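Local coordinates for pentafunctional AROM polypeptide (Schizosaccharomyces pombe, PDB 5SWV), which contains dehydroquinate dehydratase and shikimate dehydrogenase domains, which probably catalyse the third and fourth steps of the shikimate pathway, at residues A[17-22]-A[26-31]. Sequence-based numbering, arbitrary orientation.
Sequences LNYPRI and LPTLRD
Ile22 and Leu26 join the two segments through backbone and side chain alike. Leu26 N donates a weak hydrogen bond to Ile22 O. The distance is 3.2 Å, and the bond is bent, with an N-H...O angle of 126°. The spacing is i to i+4, as along one turn of an alpha helix. The three residues between them belong to the short helix 22-25. The chain then enters a type I beta turn from Leu26 to Leu29, where Leu29 N reaches Leu26 O at 3.3 Å. Thr28 takes the N-cap position of helix 29-32, but its side chain makes no capping bond.

The apolar contact is small. Leu26 CD2 meets the CG2 branch of Ile22 at 4.0 Å. Leu26 CG lies beside the backbone N (chi1 -67°), and this brings CG to 3.4 Å from Ile22 O, the oxygen that also receives the N-H. The CD1 end of Ile22 leads away from Leu26.

A loose polar approach adds to this. The hydroxyl end of Tyr19 faces the hydroxyl of Thr28, with OH and OG1 3.8 Å apart, too far for a hydrogen bond. The Tyr19 side chain also touches Asp24 and Ala25 of the intervening helix.

Ile22 is buried against Leu67 and Leu68 of helix 58-69, and Gln64 of that helix accepts a hydrogen bond from Ile22 N. The contact lies in the connection after strand 13-17, the first of the type I dehydroquinase TIM barrel, on the way to strand 38-42, its neighbour in the sheet.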
# COMPACT_ATOMS: atom_id res chain seq x y z
N LEU A 17 -0.92 12.43 -9.98
CA LEU A 17 0.36 13.05 -9.65
C LEU A 17 0.80 13.98 -10.77
O LEU A 17 1.11 13.54 -11.88
CB LEU A 17 1.43 12.00 -9.40
CG LEU A 17 2.66 12.47 -8.65
CD1 LEU A 17 2.30 12.90 -7.24
CD2 LEU A 17 3.67 11.33 -8.61
N ASN A 18 0.82 15.28 -10.48
CA ASN A 18 0.98 16.30 -11.49
C ASN A 18 1.98 17.37 -11.10
O ASN A 18 1.83 18.55 -11.43
CB ASN A 18 -0.39 16.90 -11.82
CG ASN A 18 -1.03 17.60 -10.63
OD1 ASN A 18 -0.67 17.37 -9.48
ND2 ASN A 18 -2.01 18.45 -10.92
N TYR A 19 3.03 16.94 -10.39
CA TYR A 19 4.20 17.78 -10.20
C TYR A 19 4.91 17.92 -11.54
O TYR A 19 4.79 17.04 -12.38
CB TYR A 19 5.16 17.14 -9.22
CG TYR A 19 4.75 17.16 -7.77
CD1 TYR A 19 4.95 18.30 -6.99
CD2 TYR A 19 4.23 16.03 -7.15
CE1 TYR A 19 4.63 18.32 -5.65
CE2 TYR A 19 3.89 16.04 -5.80
CZ TYR A 19 4.10 17.19 -5.06
OH TYR A 19 3.78 17.24 -3.73
N PRO A 20 5.69 18.99 -11.73
CA PRO A 20 6.58 19.06 -12.88
C PRO A 20 7.76 18.11 -12.84
O PRO A 20 8.32 17.82 -13.88
CB PRO A 20 7.11 20.49 -12.85
CG PRO A 20 6.38 21.19 -11.76
CD PRO A 20 5.85 20.15 -10.85
N ARG A 21 8.16 17.67 -11.64
CA ARG A 21 9.29 16.73 -11.45
C ARG A 21 8.99 15.72 -10.35
O ARG A 21 8.44 16.08 -9.31
CB ARG A 21 10.54 17.51 -11.04
CG ARG A 21 11.07 18.50 -12.06
CD ARG A 21 11.69 17.78 -13.24
NE ARG A 21 12.93 17.08 -12.86
CZ ARG A 21 14.17 17.56 -12.98
NH1 ARG A 21 14.42 18.76 -13.51
NH2 ARG A 21 15.17 16.80 -12.58
N ILE A 22 9.37 14.46 -10.55
CA ILE A 22 9.16 13.43 -9.52
C ILE A 22 10.00 13.74 -8.26
O ILE A 22 9.58 13.43 -7.14
CB ILE A 22 9.37 11.98 -10.06
CG1 ILE A 22 8.06 11.42 -10.63
CG2 ILE A 22 9.79 10.99 -8.98
CD1 ILE A 22 7.51 12.17 -11.79
N LEU A 26 9.00 13.46 -3.98
CA LEU A 26 9.62 12.45 -3.12
C LEU A 26 9.57 12.75 -1.62
O LEU A 26 9.21 11.87 -0.86
CB LEU A 26 11.06 12.16 -3.53
CG LEU A 26 11.31 11.49 -4.88
CD1 LEU A 26 12.80 11.20 -5.03
CD2 LEU A 26 10.47 10.22 -5.08
N PRO A 27 9.95 13.96 -1.19
CA PRO A 27 9.91 14.17 0.27
C PRO A 27 8.59 13.73 0.94
O PRO A 27 8.63 12.93 1.87
CB PRO A 27 10.13 15.68 0.41
CG PRO A 27 10.97 16.04 -0.78
CD PRO A 27 10.55 15.11 -1.89
N THR A 28 7.46 14.20 0.42
CA THR A 28 6.13 13.96 1.00
C THR A 28 5.33 12.81 0.35
O THR A 28 4.15 12.64 0.65
CB THR A 28 5.29 15.23 0.84
OG1 THR A 28 5.14 15.53 -0.57
CG2 THR A 28 5.96 16.39 1.56
N LEU A 29 5.97 12.02 -0.52
CA LEU A 29 5.29 10.96 -1.29
C LEU A 29 4.51 9.97 -0.45
O LEU A 29 3.48 9.46 -0.88
CB LEU A 29 6.31 10.18 -2.13
CG LEU A 29 5.72 9.13 -3.09
CD1 LEU A 29 5.08 9.82 -4.29
CD2 LEU A 29 6.77 8.14 -3.56
N ARG A 30 5.02 9.68 0.74
CA ARG A 30 4.35 8.74 1.63
C ARG A 30 3.05 9.31 2.21
O ARG A 30 2.14 8.55 2.49
CB ARG A 30 5.29 8.30 2.74
CG ARG A 30 6.42 7.48 2.16
CD ARG A 30 7.46 7.16 3.19
NE ARG A 30 8.65 6.57 2.57
CZ ARG A 30 9.66 6.00 3.23
NH1 ARG A 30 9.65 5.92 4.57
NH2 ARG A 30 10.69 5.50 2.55
N ASP A 31 2.98 10.63 2.36
CA ASP A 31 1.76 11.31 2.80
C ASP A 31 0.73 11.50 1.67
O ASP A 31 -0.48 11.32 1.88
CB ASP A 31 2.10 12.67 3.45
CG ASP A 31 2.98 12.53 4.73
OD1 ASP A 31 2.93 11.49 5.45
OD2 ASP A 31 3.73 13.50 5.03